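Peroxisomal acyl-coenzyme A oxidase 1 (Arabidopsis thaliana, PDB 1W07) catalyses the FAD-dependent desaturation of long- and medium-chain acyl-CoAs to 2-trans-enoyl-CoAs, passing electrons to oxygen to give hydrogen peroxide. Local coordinates at residues B[72-75]-B[76-80]; B[100-103]-B[104-108]; B[499-502]-B[503-506]; B[507-510]-B[511-515]; B[549-552]-B[553-556]. The protein carries 1 engineered substitution. All coordinates share one frame; numbering follows the deposited sequence.

Contact 1. Residues B[72-75]-B[76-80]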
loop_
_atom_site.group_PDB
_atom_site.type_symbol
_atom_site.label_atom_id
_atom_site.label_comp_id
_atom_site.label_asym_id
_atom_site.label_seq_id
_atom_site.Cartn_x
_atom_site.Cartn_y
_atom_site.Cartn_z
ATOM N N ALA B 72 -16.298 -10.617 26.238
ATOM C CA ALA B 72 -15.136 -11.510 26.270
ATOM C C ALA B 72 -14.812 -11.879 27.708
ATOM O O ALA B 72 -14.587 -13.047 28.016
ATOM C CB ALA B 72 -13.929 -10.827 25.640
ATOM N N PHE B 73 -14.772 -10.876 28.581
ATOM C CA PHE B 73 -14.492 -11.105 29.995
ATOM C C PHE B 73 -15.512 -12.100 30.537
ATOM O O PHE B 73 -15.152 -13.049 31.230
ATOM C CB PHE B 73 -14.600 -9.793 30.783
ATOM C CG PHE B 73 -13.631 -8.732 30.344
ATOM C CD1 PHE B 73 -13.960 -7.382 30.463
ATOM C CD2 PHE B 73 -12.390 -9.073 29.816
ATOM C CE1 PHE B 73 -13.067 -6.388 30.060
ATOM C CE2 PHE B 73 -11.489 -8.083 29.411
ATOM C CZ PHE B 73 -11.827 -6.744 29.533
ATOM N N LYS B 74 -16.784 -11.872 30.214
ATOM C CA LYS B 74 -17.869 -12.743 30.651
ATOM C C LYS B 74 -17.686 -14.176 30.178
ATOM O O LYS B 74 -17.809 -15.119 30.964
ATOM C CB LYS B 74 -19.209 -12.216 30.137
ATOM C CG LYS B 74 -19.694 -10.970 30.850
ATOM C CD LYS B 74 -20.482 -11.316 32.106
ATOM C CE LYS B 74 -21.825 -11.956 31.757
ATOM N NZ LYS B 74 -22.670 -12.235 32.956
ATOM N N ARG B 75 -17.390 -14.339 28.891
ATOM C CA ARG B 75 -17.207 -15.670 28.323
ATOM C C ARG B 75 -16.038 -16.411 28.941
ATOM O O ARG B 75 -16.120 -17.612 29.174
ATOM C CB ARG B 75 -17.023 -15.582 26.800
ATOM C CG ARG B 75 -18.188 -14.921 26.082
ATOM C CD ARG B 75 -19.500 -15.625 26.390
ATOM N NE ARG B 75 -19.552 -16.947 25.776
ATOM C CZ ARG B 75 -20.224 -17.977 26.280
ATOM N NH1 ARG B 75 -20.909 -17.843 27.411
ATOM N NH2 ARG B 75 -20.201 -19.148 25.658
ATOM N N ILE B 76 -14.948 -15.702 29.204
ATOM C CA ILE B 76 -13.782 -16.342 29.799
ATOM C C ILE B 76 -14.116 -16.903 31.182
ATOM O O ILE B 76 -13.624 -17.967 31.571
ATOM C CB ILE B 76 -12.608 -15.358 29.928
ATOM C CG1 ILE B 76 -12.150 -14.911 28.531
ATOM C CG2 ILE B 76 -11.462 -16.015 30.676
ATOM C CD1 ILE B 76 -11.098 -13.814 28.552
ATOM N N ILE B 77 -14.954 -16.178 31.919
ATOM C CA ILE B 77 -15.364 -16.588 33.254
ATOM C C ILE B 77 -16.399 -17.715 33.211
ATOM O O ILE B 77 -16.293 -18.691 33.949
ATOM C CB ILE B 77 -15.967 -15.397 34.029
ATOM C CG1 ILE B 77 -14.916 -14.307 34.210
ATOM C CG2 ILE B 77 -16.474 -15.861 35.383
ATOM C CD1 ILE B 77 -15.461 -13.024 34.800
ATOM N N GLU B 78 -17.394 -17.576 32.341
ATOM C CA GLU B 78 -18.451 -18.574 32.222
ATOM C C GLU B 78 -17.981 -19.880 31.594
ATOM O O GLU B 78 -18.542 -20.946 31.859
ATOM C CB GLU B 78 -19.617 -18.003 31.411
ATOM C CG GLU B 78 -20.331 -16.851 32.120
ATOM C CD GLU B 78 -21.306 -16.111 31.221
ATOM O OE1 GLU B 78 -22.007 -15.204 31.723
ATOM O OE2 GLU B 78 -21.368 -16.423 30.011
ATOM N N LEU B 79 -16.950 -19.798 30.760
ATOM C CA LEU B 79 -16.421 -20.979 30.099
ATOM C C LEU B 79 -15.191 -21.501 30.831
ATOM O O LEU B 79 -14.678 -22.569 30.505
ATOM C CB LEU B 79 -16.077 -20.659 28.644
ATOM C CG LEU B 79 -17.257 -20.284 27.747
ATOM C CD1 LEU B 79 -16.744 -19.724 26.433
ATOM C CD2 LEU B 79 -18.131 -21.500 27.499
ATOM N N ARG B 80 -14.722 -20.738 31.814
ATOM C CA ARG B 80 -13.565 -21.135 32.613
ATOM C C ARG B 80 -12.346 -21.374 31.736
ATOM O O ARG B 80 -11.636 -22.368 31.902
ATOM C CB ARG B 80 -13.898 -22.411 33.386
ATOM C CG ARG B 80 -15.242 -22.337 34.086
ATOM C CD ARG B 80 -15.956 -23.679 34.118
ATOM N NE ARG B 80 -17.385 -23.488 34.373
ATOM C CZ ARG B 80 -18.264 -24.473 34.537
ATOM N NH1 ARG B 80 -17.872 -25.741 34.491
ATOM N NH2 ARG B 80 -19.541 -24.186 34.749
#
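Successive bends at chi2 (-56°) and chi3 of R75 turn its chain along the helix, bringing the guanidinium alongside E78 and over L79, while K74, bent at the same two torsions, crosses to E78 with CE as well as NZ 3.3 Å from E78 OE1. The E78 chain runs extended beyond CG and places one carboxylate oxygen before each cation. R75 NH1 lies 3.0 Å from E78 OE2, which sits near the guanidinium plane, at its edge; the N-H is well off straight, at 132°, and the two flat groups are steeply turned, their planes 74° apart. The bond from K74 NZ to E78 OE1 is weak and completes a network of two salt bridges on one carboxylate. L79 takes one face of the guanidinium, its CG lying above the plane toward the rim and its CD1 3.6 Å from R75 NH2. A serine in place of R75 would probably leave E78 OE2 without its cationic mate and strip the L79 methyls of the flat group beside them.

These i to i+3 and i to i+4 pairs belong to the last turns of helix 58-78, which closes in a Schellman motif with R80, at positive phi, as the C-prime residue; R80 N makes a weak bond of 3.3 Å to I77 O. One turn back along the helix, I76 CG1 rests 3.1 Å from A72 O, and the I76 side chain faces A86 and L89 of helix 83-93. R75 also touches D45. On the flank facing the dimer partner, F73 packs on V654 of the second subunit and K74 on its L659.

Contact 2. Residues B[100-103]-B[104-108]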
loop_
_atom_site.group_PDB
_atom_site.type_symbol
_atom_site.label_atom_id
_atom_site.label_comp_id
_atom_site.label_asym_id
_atom_site.label_seq_id
_atom_site.Cartn_x
_atom_site.Cartn_y
_atom_site.Cartn_z
ATOM N N ASP B 100 -5.786 -5.031 24.371
ATOM C CA ASP B 100 -4.528 -5.497 23.811
ATOM C C ASP B 100 -3.330 -4.854 24.499
ATOM O O ASP B 100 -2.309 -5.511 24.727
ATOM C CB ASP B 100 -4.458 -5.217 22.301
ATOM C CG ASP B 100 -5.670 -5.743 21.542
ATOM O OD1 ASP B 100 -6.220 -6.797 21.930
ATOM O OD2 ASP B 100 -6.063 -5.102 20.541
ATOM N N LEU B 101 -3.449 -3.570 24.826
ATOM C CA LEU B 101 -2.350 -2.861 25.470
ATOM C C LEU B 101 -2.261 -3.175 26.954
ATOM O O LEU B 101 -1.171 -3.217 27.520
ATOM C CB LEU B 101 -2.481 -1.350 25.257
ATOM C CG LEU B 101 -2.052 -0.792 23.896
ATOM C CD1 LEU B 101 -0.615 -1.196 23.617
ATOM C CD2 LEU B 101 -2.959 -1.303 22.787
ATOM N N HIS B 102 -3.410 -3.390 27.581
ATOM C CA HIS B 102 -3.459 -3.730 28.992
ATOM C C HIS B 102 -2.654 -5.012 29.240
ATOM O O HIS B 102 -1.755 -5.038 30.078
ATOM C CB HIS B 102 -4.902 -3.958 29.417
ATOM C CG HIS B 102 -5.050 -4.349 30.849
ATOM N ND1 HIS B 102 -4.916 -3.448 31.883
ATOM C CD2 HIS B 102 -5.302 -5.550 31.425
ATOM C CE1 HIS B 102 -5.088 -4.075 33.034
ATOM N NE2 HIS B 102 -5.322 -5.352 32.785
ATOM N N TRP B 103 -2.984 -6.073 28.502
ATOM C CA TRP B 103 -2.313 -7.367 28.627
ATOM C C TRP B 103 -0.971 -7.442 27.890
ATOM O O TRP B 103 -0.054 -8.145 28.319
ATOM C CB TRP B 103 -3.213 -8.485 28.087
ATOM C CG TRP B 103 -4.479 -8.724 28.867
ATOM C CD1 TRP B 103 -5.739 -8.851 28.358
ATOM C CD2 TRP B 103 -4.599 -8.887 30.283
ATOM N NE1 TRP B 103 -6.637 -9.082 29.368
ATOM C CE2 TRP B 103 -5.966 -9.112 30.562
ATOM C CE3 TRP B 103 -3.685 -8.866 31.346
ATOM C CZ2 TRP B 103 -6.442 -9.320 31.863
ATOM C CZ3 TRP B 103 -4.159 -9.069 32.641
ATOM C CH2 TRP B 103 -5.527 -9.294 32.886
ATOM N N GLY B 104 -0.864 -6.722 26.779
ATOM C CA GLY B 104 0.353 -6.770 25.993
ATOM C C GLY B 104 1.493 -5.838 26.354
ATOM O O GLY B 104 2.644 -6.121 26.016
ATOM N N MET B 105 1.191 -4.742 27.042
ATOM C CA MET B 105 2.228 -3.774 27.405
ATOM C C MET B 105 2.217 -3.322 28.865
ATOM O O MET B 105 3.250 -3.359 29.545
ATOM C CB MET B 105 2.117 -2.540 26.502
ATOM C CG MET B 105 2.360 -2.818 25.018
ATOM S SD MET B 105 4.009 -3.469 24.647
ATOM C CE MET B 105 4.915 -1.911 24.306
ATOM N N PHE B 106 1.057 -2.880 29.338
ATOM C CA PHE B 106 0.925 -2.404 30.707
ATOM C C PHE B 106 1.384 -3.466 31.703
ATOM O O PHE B 106 2.231 -3.194 32.553
ATOM C CB PHE B 106 -0.527 -2.017 30.981
ATOM C CG PHE B 106 -0.760 -1.484 32.362
ATOM C CD1 PHE B 106 -0.182 -0.280 32.760
ATOM C CD2 PHE B 106 -1.562 -2.176 33.264
ATOM C CE1 PHE B 106 -0.398 0.230 34.025
ATOM C CE2 PHE B 106 -1.788 -1.671 34.545
ATOM C CZ PHE B 106 -1.204 -0.463 34.925
ATOM N N VAL B 107 0.837 -4.677 31.589
ATOM C CA VAL B 107 1.209 -5.757 32.501
ATOM C C VAL B 107 2.674 -6.168 32.361
ATOM O O VAL B 107 3.403 -6.233 33.349
ATOM C CB VAL B 107 0.298 -6.985 32.297
ATOM C CG1 VAL B 107 0.882 -8.210 32.985
ATOM C CG2 VAL B 107 -1.077 -6.683 32.866
ATOM N N PRO B 108 3.121 -6.462 31.132
ATOM C CA PRO B 108 4.518 -6.855 30.917
ATOM C C PRO B 108 5.508 -5.815 31.457
ATOM O O PRO B 108 6.601 -6.165 31.909
ATOM C CB PRO B 108 4.600 -6.993 29.402
ATOM C CG PRO B 108 3.223 -7.503 29.049
ATOM C CD PRO B 108 2.326 -6.639 29.902
#
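Backbone bonds between D100-W103 and G104-P108 depart from the regular helical pattern. G104 N still binds D100 O, but L101 O accepts from both M105 N and F106 N at 2.9 Å. The F106 bond, the straighter at 169°, opens a wider, pi-type turn, after which V107 N reaches H102 O at 3.0 Å. P108 has no N-H to offer; its CD sits 3.2 Å from W103 O, and the helix kinks there.

Apolar contacts join side chains lying side by side: L101 CD1 meets M105 CG, and W103 CE3 meets V107 CG2, both at 3.7 Å.

Among the aromatic groups, H102 has CG anti to the backbone N (chi1 179°), which carries its ring to W103: H102 CD2 lies 3.5 Å above the indole plane, over its centre, with W103 CE2 at the imidazole edge. The H102 and F106 rings are near parallel (planes 27° apart) yet slid so far, centroids 5.7 Å apart, that they barely overlap. H102 NE2 is hydrogen-bonded to A126 O and ND1 to G133 N.

The pi-turn kink in helix 98-113 falls at the flavin site: L101 touches the FAD, and M105 lies beside Y135, which binds FAD, and E424, the inferred proton acceptor.

Contact 3. Residues B[499-502]-B[503-506]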
loop_
_atom_site.group_PDB
_atom_site.type_symbol
_atom_site.label_atom_id
_atom_site.label_comp_id
_atom_site.label_asym_id
_atom_site.label_seq_id
_atom_site.Cartn_x
_atom_site.Cartn_y
_atom_site.Cartn_z
ATOM N N ALA B 499 31.974 -1.789 5.082
ATOM C CA ALA B 499 33.022 -1.559 6.066
ATOM C C ALA B 499 34.217 -0.852 5.414
ATOM O O ALA B 499 34.747 0.116 5.960
ATOM C CB ALA B 499 33.461 -2.872 6.677
ATOM N N LYS B 500 34.630 -1.337 4.249
ATOM C CA LYS B 500 35.747 -0.729 3.545
ATOM C C LYS B 500 35.438 0.717 3.173
ATOM O O LYS B 500 36.266 1.611 3.368
ATOM C CB LYS B 500 36.080 -1.527 2.283
ATOM C CG LYS B 500 36.627 -2.920 2.564
ATOM C CD LYS B 500 36.865 -3.722 1.289
ATOM C CE LYS B 500 37.391 -5.114 1.618
ATOM N NZ LYS B 500 37.343 -6.041 0.452
ATOM N N ASN B 501 34.250 0.951 2.628
ATOM C CA ASN B 501 33.868 2.302 2.240
ATOM C C ASN B 501 33.781 3.205 3.462
ATOM O O ASN B 501 34.025 4.405 3.363
ATOM C CB ASN B 501 32.541 2.291 1.483
ATOM C CG ASN B 501 32.667 1.614 0.130
ATOM O OD1 ASN B 501 33.671 1.789 -0.567
ATOM N ND2 ASN B 501 31.659 0.849 -0.254
ATOM N N LEU B 502 33.434 2.620 4.604
ATOM C CA LEU B 502 33.379 3.419 5.824
ATOM C C LEU B 502 34.790 3.837 6.210
ATOM O O LEU B 502 35.053 5.024 6.460
ATOM C CB LEU B 502 32.790 2.613 6.986
ATOM C CG LEU B 502 31.308 2.284 7.026
ATOM C CD1 LEU B 502 31.007 1.644 8.383
ATOM C CD2 LEU B 502 30.477 3.553 6.836
ATOM N N SER B 503 35.703 2.865 6.263
ATOM C CA SER B 503 37.094 3.102 6.644
ATOM C C SER B 503 37.792 4.241 5.889
ATOM O O SER B 503 38.815 4.733 6.346
ATOM C CB SER B 503 37.928 1.818 6.482
ATOM O OG SER B 503 38.234 1.553 5.116
ATOM N N LYS B 504 37.252 4.658 4.747
ATOM C CA LYS B 504 37.899 5.734 4.004
ATOM C C LYS B 504 37.359 7.127 4.317
ATOM O O LYS B 504 37.464 8.045 3.499
ATOM C CB LYS B 504 37.842 5.478 2.493
ATOM C CG LYS B 504 36.468 5.203 1.921
ATOM C CD LYS B 504 36.605 4.646 0.508
ATOM C CE LYS B 504 35.258 4.367 -0.142
ATOM N NZ LYS B 504 35.415 3.769 -1.502
ATOM N N PHE B 505 36.784 7.269 5.507
ATOM C CA PHE B 505 36.250 8.545 5.979
ATOM C C PHE B 505 37.027 8.904 7.237
ATOM O O PHE B 505 37.357 8.029 8.040
ATOM C CB PHE B 505 34.763 8.432 6.352
ATOM C CG PHE B 505 33.829 8.480 5.174
ATOM C CD1 PHE B 505 33.560 7.337 4.428
ATOM C CD2 PHE B 505 33.227 9.680 4.803
ATOM C CE1 PHE B 505 32.707 7.384 3.335
ATOM C CE2 PHE B 505 32.371 9.742 3.709
ATOM C CZ PHE B 505 32.109 8.593 2.971
ATOM N N GLU B 506 37.319 10.186 7.415
ATOM C CA GLU B 506 38.045 10.630 8.600
ATOM C C GLU B 506 37.168 10.414 9.830
ATOM O O GLU B 506 37.599 9.823 10.821
ATOM C CB GLU B 506 38.416 12.104 8.465
#
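K504 folds back along N501, the two side chains lying side by side and pointing the same way. From CB, which stands 4.1 Å from N501 O, the chain leaves with CG between the backbone N and the carbonyl carbon (chi1 53°), and this choice carries it back over the preceding turn. CG comes within 2.9 Å of N501 O. CD, still near that carbonyl, begins to pass the N501 backbone, and CE lies 3.4 Å from N501 CA. Because the chain is extended beyond CG, NZ ends at the amide, 2.8 Å from N501 OD1, in a hydrogen bond whose donor is tilted 25° from the carbonyl plane. The ammonium group probably favours the rotation of the N501 amide that presents OD1.

The contact ends helix 480-503. S503 N still makes the regular bond to A499 O, whereas the S503 hydroxyl (chi1 76°) donates to K500 O at 2.6 Å. K504 N reaches that same carbonyl only weakly. Beyond it, F505 N turns to L502 O at 3.0 Å, an i+3 to i bond closing a turn around S503 and K504. L502 O also accepts from Q508 NE2, which leads into the next helix. The F505 ring offers its edge to two carbonyls, N501 O and L502 O, both near the ring plane, with CD1 3.2 Å from N501 O. N501 and L502 pack on L515.

The last carbonyls thus face the S503 hydroxyl, the methylene chain of K504 and the edge of F505, while the ammonium is taken by the N501 side chain; these partners probably temper the negative charge gathered there as the regular amide donors run out.

Contact 4. Residues B[507-510]-B[511-515]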
loop_
_atom_site.group_PDB
_atom_site.type_symbol
_atom_site.label_atom_id
_atom_site.label_comp_id
_atom_site.label_asym_id
_atom_site.label_seq_id
_atom_site.Cartn_x
_atom_site.Cartn_y
_atom_site.Cartn_z
ATOM N N ASN B 507 35.932 10.897 9.755
ATOM C CA ASN B 507 34.978 10.749 10.847
ATOM C C ASN B 507 34.084 9.555 10.518
ATOM O O ASN B 507 33.282 9.612 9.579
ATOM C CB ASN B 507 34.125 12.006 10.974
ATOM C CG ASN B 507 33.290 12.013 12.233
ATOM O OD1 ASN B 507 32.683 11.006 12.598
ATOM N ND2 ASN B 507 33.243 13.159 12.902
ATOM N N GLN B 508 34.230 8.481 11.292
ATOM C CA GLN B 508 33.463 7.256 11.083
ATOM C C GLN B 508 31.947 7.432 11.133
ATOM O O GLN B 508 31.226 6.748 10.407
ATOM C CB GLN B 508 33.895 6.194 12.094
ATOM C CG GLN B 508 35.270 5.640 11.792
ATOM C CD GLN B 508 35.317 4.922 10.457
ATOM O OE1 GLN B 508 34.894 3.771 10.342
ATOM N NE2 GLN B 508 35.819 5.606 9.432
ATOM N N GLU B 509 31.465 8.336 11.983
ATOM C CA GLU B 509 30.035 8.574 12.079
ATOM C C GLU B 509 29.561 9.323 10.834
ATOM O O GLU B 509 28.431 9.132 10.376
ATOM C CB GLU B 509 29.704 9.375 13.338
ATOM C CG GLU B 509 28.215 9.407 13.680
ATOM C CD GLU B 509 27.584 8.018 13.682
ATOM O OE1 GLU B 509 28.197 7.080 14.238
ATOM O OE2 GLU B 509 26.468 7.862 13.146
ATOM N N GLN B 510 30.419 10.186 10.292
ATOM C CA GLN B 510 30.072 10.925 9.083
ATOM C C GLN B 510 29.938 9.935 7.936
ATOM O O GLN B 510 29.014 10.026 7.134
ATOM C CB GLN B 510 31.151 11.957 8.720
ATOM C CG GLN B 510 30.994 13.302 9.411
ATOM C CD GLN B 510 31.880 14.389 8.807
ATOM O OE1 GLN B 510 31.664 15.574 9.043
ATOM N NE2 GLN B 510 32.888 13.985 8.033
ATOM N N GLY B 511 30.876 8.996 7.849
ATOM C CA GLY B 511 30.826 8.001 6.792
ATOM C C GLY B 511 29.581 7.129 6.911
ATOM O O GLY B 511 28.944 6.791 5.911
ATOM N N PHE B 512 29.241 6.766 8.144
ATOM C CA PHE B 512 28.076 5.934 8.416
ATOM C C PHE B 512 26.821 6.637 7.894
ATOM O O PHE B 512 25.968 6.006 7.263
ATOM C CB PHE B 512 27.935 5.691 9.920
ATOM C CG PHE B 512 26.973 4.580 10.272
ATOM C CD1 PHE B 512 27.415 3.264 10.365
ATOM C CD2 PHE B 512 25.623 4.846 10.489
ATOM C CE1 PHE B 512 26.538 2.233 10.665
ATOM C CE2 PHE B 512 24.725 3.815 10.793
ATOM C CZ PHE B 512 25.180 2.507 10.882
ATOM N N GLN B 513 26.714 7.942 8.157
ATOM C CA GLN B 513 25.569 8.742 7.725
ATOM C C GLN B 513 25.510 8.892 6.207
ATOM O O GLN B 513 24.430 8.890 5.609
ATOM C CB GLN B 513 25.615 10.131 8.375
ATOM C CG GLN B 513 25.385 10.121 9.884
ATOM C CD GLN B 513 24.124 9.358 10.295
ATOM O OE1 GLN B 513 23.048 9.557 9.729
ATOM N NE2 GLN B 513 24.256 8.494 11.296
ATOM N N GLU B 514 26.677 9.028 5.587
ATOM C CA GLU B 514 26.761 9.163 4.140
ATOM C C GLU B 514 26.295 7.878 3.443
ATOM O O GLU B 514 25.603 7.931 2.426
ATOM C CB GLU B 514 28.210 9.469 3.745
ATOM C CG GLU B 514 28.441 9.747 2.264
ATOM C CD GLU B 514 27.627 10.923 1.756
ATOM O OE1 GLU B 514 27.428 11.880 2.527
ATOM O OE2 GLU B 514 27.191 10.892 0.585
ATOM N N LEU B 515 26.666 6.727 3.999
ATOM C CA LEU B 515 26.317 5.447 3.399
ATOM C C LEU B 515 25.099 4.754 4.017
ATOM O O LEU B 515 24.947 3.534 3.892
ATOM C CB LEU B 515 27.530 4.516 3.464
ATOM C CG LEU B 515 28.845 5.054 2.881
ATOM C CD1 LEU B 515 29.938 4.043 3.110
ATOM C CD2 LEU B 515 28.705 5.324 1.396
#
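The Q513 amide directs NE2 at E509 OE2, which lies close to the amide plane; the carboxylate is turned 35° from it. Q513 NE2 stands 3.0 Å from E509 OE2, approaching nearly along its C-O bond, and the N-H is fairly straight, at 158°. E509 gets there because its CG is anti to the backbone N and the chain then bends at chi2 (50°). The same OE2 approaches the F512 ring obliquely, 4.1 Å from CD2. That ring also makes a cation-pi contact with R436, to which OE2 has a long, weak ion pair.

A leucine in place of Q513 would probably cost E509 OE2 its amide donor, one of the bonds that fix the carboxylate's rotation, and leave its remaining partners to hold it.

N507 caps the helix: its OD1 accepts from E509 N at 3.0 Å, in the carbonyl plane, and weakly from Q510 N at 3.3 Å, while N507 O receives G511 N.

Helix 508-514 is a short helix between helices 480-503 and 516-538 in the chain. R436 belongs to helix 427-443. Buried L515 leads into helix 516-538 and packs on R590 of the second subunit, where Q513 meets Y327 and E514 K328, the Q513 side chain about 6 Å from a bound FAD.

Contact 5. Residues B[549-552]-B[553-556]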
loop_
_atom_site.group_PDB
_atom_site.type_symbol
_atom_site.label_atom_id
_atom_site.label_comp_id
_atom_site.label_asym_id
_atom_site.label_seq_id
_atom_site.Cartn_x
_atom_site.Cartn_y
_atom_site.Cartn_z
ATOM N N LYS B 549 6.116 -32.484 3.463
ATOM C CA LYS B 549 7.465 -31.943 3.393
ATOM C C LYS B 549 7.825 -31.505 1.976
ATOM O O LYS B 549 8.525 -30.516 1.791
ATOM C CB LYS B 549 8.490 -32.961 3.916
ATOM C CG LYS B 549 9.937 -32.473 3.783
ATOM C CD LYS B 549 10.958 -33.400 4.435
ATOM C CE LYS B 549 11.005 -33.212 5.940
ATOM N NZ LYS B 549 12.197 -33.881 6.532
ATOM N N LYS B 550 7.333 -32.238 0.984
ATOM C CA LYS B 550 7.607 -31.909 -0.407
ATOM C C LYS B 550 7.069 -30.522 -0.769
ATOM O O LYS B 550 7.745 -29.732 -1.446
ATOM C CB LYS B 550 6.977 -32.966 -1.312
ATOM C CG LYS B 550 7.054 -32.658 -2.792
ATOM C CD LYS B 550 8.485 -32.682 -3.307
ATOM C CE LYS B 550 8.532 -32.323 -4.781
ATOM N NZ LYS B 550 7.583 -33.171 -5.550
ATOM N N GLN B 551 5.850 -30.223 -0.333
ATOM C CA GLN B 551 5.283 -28.915 -0.627
ATOM C C GLN B 551 6.024 -27.817 0.133
ATOM O O GLN B 551 6.208 -26.732 -0.394
ATOM C CB GLN B 551 3.786 -28.896 -0.309
ATOM C CG GLN B 551 2.972 -29.743 -1.269
ATOM C CD GLN B 551 3.310 -29.443 -2.713
ATOM O OE1 GLN B 551 3.222 -28.297 -3.156
ATOM N NE2 GLN B 551 3.710 -30.470 -3.458
ATOM N N LEU B 552 6.455 -28.093 1.361
ATOM C CA LEU B 552 7.208 -27.101 2.127
ATOM C C LEU B 552 8.548 -26.847 1.428
ATOM O O LEU B 552 9.073 -25.729 1.430
ATOM C CB LEU B 552 7.447 -27.590 3.559
ATOM C CG LEU B 552 6.184 -27.687 4.422
ATOM C CD1 LEU B 552 6.534 -28.243 5.796
ATOM C CD2 LEU B 552 5.551 -26.302 4.540
ATOM N N ASN B 553 9.095 -27.894 0.817
ATOM C CA ASN B 553 10.361 -27.787 0.098
ATOM C C ASN B 553 10.157 -26.857 -1.092
ATOM O O ASN B 553 10.987 -25.985 -1.365
ATOM C CB ASN B 553 10.823 -29.166 -0.379
ATOM C CG ASN B 553 12.226 -29.143 -0.942
ATOM O OD1 ASN B 553 13.208 -29.267 -0.210
ATOM N ND2 ASN B 553 12.330 -28.958 -2.250
ATOM N N ASN B 554 9.045 -27.035 -1.798
ATOM C CA ASN B 554 8.738 -26.172 -2.940
ATOM C C ASN B 554 8.703 -24.705 -2.503
ATOM O O ASN B 554 9.334 -23.855 -3.112
ATOM C CB ASN B 554 7.372 -26.540 -3.565
ATOM C CG ASN B 554 7.385 -27.866 -4.325
ATOM O OD1 ASN B 554 8.403 -28.263 -4.899
ATOM N ND2 ASN B 554 6.233 -28.529 -4.371
ATOM N N LEU B 555 7.947 -24.416 -1.447
ATOM C CA LEU B 555 7.824 -23.051 -0.949
ATOM C C LEU B 555 9.171 -22.515 -0.463
ATOM O O LEU B 555 9.517 -21.360 -0.721
ATOM C CB LEU B 555 6.790 -22.990 0.183
ATOM C CG LEU B 555 5.345 -23.363 -0.182
ATOM C CD1 LEU B 555 4.451 -23.325 1.075
ATOM C CD2 LEU B 555 4.845 -22.401 -1.266
ATOM N N CYS B 556 9.937 -23.356 0.227
ATOM C CA CYS B 556 11.241 -22.949 0.728
ATOM C C CYS B 556 12.107 -22.394 -0.381
ATOM O O CYS B 556 12.685 -21.318 -0.233
ATOM C CB CYS B 556 11.973 -24.123 1.389
ATOM S SG CYS B 556 13.673 -23.765 1.926
HETATM O O HOH W 1 4.842 -30.643 -6.219
#
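Regular alpha-helical bonds join K549-L552 to N553-C556, each amide reaching the carbonyl four residues earlier: N553 N lies 2.9 Å from K549 O, and C556 N 2.8 Å from L552 O. The middle pair, N554 N to K550 O and L555 N to Q551 O, is equally regular, the latter nearly straight at 168°. Together they form the first turns of helix 548-566, a member of the C-terminal helical region of the acyl-CoA oxidase fold, here mostly buried among other helices.

The sides of the helix differ in what covers them. L552 and L555 supply an apolar face against Y342 of helix 328-363, and L555 and C556 meet F535 of helix 516-538. K549 takes its amine away from the contact to the carbonyls of L539 and Q541. C556 CB stays close to the backbone, 3.3 Å from L552 O.

On another side, N554 meets L592 and Q595 of helix 579-596, and its CG lies 3.4 Å from K550 O. The bend at chi2 of Q551 (-49°) folds its amide back toward N554, one turn later, and the two flat amides are steeply inclined, their planes 68° apart. N554 ND2 donates weakly to Q551 OE1 at 3.3 Å. Q551 NE2 is equally near ND2, but both are donors and cannot bond to each other; a water accepts from both. Its oxygen sits 3.0 Å from Q551 NE2 and 3.1 Å from N554 ND2, and ND2 serves the water and, through the weak bond, Q551 OE1 at once.

How the contacts relate
From the N terminus the contacts follow in series; none nests in or crosses another, and each closes a turn or two rather than a long loop. Contact 1 ends helix 58-78 and contact 2 kinks helix 98-113, both within the N-terminal family region; their nearest atoms are about 5 Å apart, and F73 of contact 1 packs on V99 of the second helix. Far along the chain, contact 4 begins where contact 3 ends. Those two touch: F505 of the connecting loop packs its CG 3.4 Å from G511 CA, and L502 CD2 of helix 480-503 lies 3.7 Å from F512 N. Contact 5, about 28 Å from them at the nearest atoms, belongs to the same family region. Contacts 1 and 4 both reach the second subunit.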